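Local coordinates for DUF4393 domain-containing protein (Alcanivorax borkumensis, PDB 3H35) that is of unknown function but belongs to the Abi-alpha (DUF4393) family and may be linked to abortive infection, a bacterial defence against phage, at residues D123-L128 / R159-I164. Residues are numbered along the deposited sequence; the frame is centred on the assembly and turned at random.
Sequences DFTESL and RETLRI
The Thr161 hydroxyl sits against Asp123 O and Thr125 OG1. Thr161 OG1 donates to Asp123 O at 2.6 Å, coming from above the carbonyl plane. Thr125 OG1 lies 2.7 Å from the same Thr161 OG1 and may donate to it, although another acceptor competes for that proton. In Thr161, chi1 of -54° sets OG1 beside the backbone N and CG2 beside the carbonyl carbon, 4.3 Å from Leu128 CD1. Asp123 O also takes a proton from a water, which in turn accepts from Arg163 NH2 in the guanidinium plane. Arg163 NE bonds to Ser122 OG of strand 119-123. A second water bridges Phe124 N and Arg159 O, which are badly angled for a direct bond. With chi1 at 170°, the Phe124 side chain lies side by side with Arg159, ring and guanidinium planes 11° apart. Arg159 CB lies at the ring edge, 3.8 Å from Phe124 CD1. The extended arginine chain continues past Phe124 CE1 to a salt bridge with Glu136. Segment 123-128 leads from strand 119-123, the antiparallel neighbour of strand 156-164, into helix 129-137. Tyr132 of that helix meets the Phe124 ring and bonds through its hydroxyl to Thr125 N and Glu160 O, joining helix, turn and strand.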
# COMPACT_ATOMS: atom_id res chain seq x y z
N ASP A 123 17.70 6.69 6.05
CA ASP A 123 18.88 5.90 6.40
C ASP A 123 19.16 5.84 7.88
O ASP A 123 18.72 6.69 8.67
CB ASP A 123 20.14 6.48 5.75
CG ASP A 123 20.30 6.06 4.32
OD1 ASP A 123 19.37 5.40 3.76
OD2 ASP A 123 21.36 6.39 3.76
N PHE A 124 19.98 4.84 8.19
CA PHE A 124 20.52 4.59 9.50
C PHE A 124 20.88 5.88 10.20
O PHE A 124 21.42 6.77 9.58
CB PHE A 124 21.80 3.75 9.28
CG PHE A 124 22.63 3.59 10.49
CD1 PHE A 124 22.27 2.70 11.48
CD2 PHE A 124 23.82 4.29 10.63
CE1 PHE A 124 23.06 2.51 12.61
CE2 PHE A 124 24.62 4.12 11.73
CZ PHE A 124 24.23 3.24 12.74
N THR A 125 20.56 5.98 11.49
CA THR A 125 21.03 7.11 12.32
C THR A 125 21.97 6.61 13.40
O THR A 125 21.58 5.81 14.25
CB THR A 125 19.84 7.88 12.96
OG1 THR A 125 19.01 8.34 11.91
CG2 THR A 125 20.34 9.07 13.81
N GLU A 126 23.21 7.09 13.36
CA GLU A 126 24.28 6.59 14.22
C GLU A 126 23.89 6.67 15.70
O GLU A 126 24.21 5.78 16.48
CB GLU A 126 25.60 7.32 13.94
CG GLU A 126 26.79 6.92 14.87
CD GLU A 126 27.06 5.41 14.92
OE1 GLU A 126 27.00 4.76 13.86
OE2 GLU A 126 27.31 4.86 16.00
N SER A 127 23.19 7.73 16.07
CA SER A 127 22.82 7.96 17.47
C SER A 127 21.76 6.99 17.98
O SER A 127 21.60 6.82 19.18
CB SER A 127 22.32 9.39 17.64
OG SER A 127 21.08 9.51 17.00
N LEU A 128 21.04 6.34 17.08
CA LEU A 128 20.10 5.31 17.49
C LEU A 128 20.71 3.89 17.63
O LEU A 128 19.97 2.90 17.78
CB LEU A 128 18.92 5.30 16.51
CG LEU A 128 18.04 6.58 16.55
CD1 LEU A 128 16.99 6.54 15.46
CD2 LEU A 128 17.38 6.71 17.88
N ARG A 159 19.02 -1.38 8.88
CA ARG A 159 18.78 -0.38 9.88
C ARG A 159 18.41 0.95 9.22
O ARG A 159 19.15 1.50 8.42
CB ARG A 159 19.98 -0.20 10.79
CG ARG A 159 20.29 -1.41 11.68
CD ARG A 159 21.64 -1.22 12.33
NE ARG A 159 21.87 -2.16 13.41
CZ ARG A 159 22.90 -2.09 14.24
NH1 ARG A 159 23.81 -1.12 14.11
NH2 ARG A 159 23.00 -2.97 15.21
N GLU A 160 17.24 1.45 9.58
CA GLU A 160 16.71 2.66 9.02
C GLU A 160 16.16 3.56 10.15
O GLU A 160 16.25 3.24 11.34
CB GLU A 160 15.64 2.30 7.98
CG GLU A 160 16.21 1.46 6.80
CD GLU A 160 15.19 1.12 5.73
OE1 GLU A 160 13.98 1.00 6.04
OE2 GLU A 160 15.61 0.95 4.57
N THR A 161 15.61 4.70 9.75
CA THR A 161 15.07 5.66 10.67
C THR A 161 13.61 6.00 10.33
O THR A 161 13.30 6.32 9.18
CB THR A 161 15.93 6.92 10.65
OG1 THR A 161 17.30 6.55 10.88
CG2 THR A 161 15.44 7.91 11.71
N LEU A 162 12.73 5.92 11.31
CA LEU A 162 11.30 6.16 11.11
C LEU A 162 11.03 7.60 11.38
O LEU A 162 11.45 8.11 12.40
CB LEU A 162 10.48 5.32 12.10
CG LEU A 162 8.96 5.45 12.11
CD1 LEU A 162 8.37 4.91 10.77
CD2 LEU A 162 8.40 4.68 13.35
N ARG A 163 10.31 8.26 10.47
CA ARG A 163 9.86 9.64 10.65
C ARG A 163 8.47 9.84 10.08
O ARG A 163 8.07 9.10 9.22
CB ARG A 163 10.73 10.61 9.88
CG ARG A 163 12.16 10.53 10.18
CD ARG A 163 12.89 11.30 9.11
NE ARG A 163 14.27 10.94 9.26
CZ ARG A 163 15.08 11.45 10.17
NH1 ARG A 163 14.66 12.38 10.99
NH2 ARG A 163 16.31 11.00 10.24
N ILE A 164 7.81 10.93 10.49
CA ILE A 164 6.57 11.37 9.88
C ILE A 164 6.83 11.81 8.44
O ILE A 164 7.88 12.37 8.15
CB ILE A 164 5.91 12.52 10.70
CG1 ILE A 164 4.43 12.66 10.32
CG2 ILE A 164 6.62 13.89 10.48
CD1 ILE A 164 3.63 13.38 11.38
O HOH W 1 17.88 9.35 8.73
O HOH W 2 20.41 2.77 6.10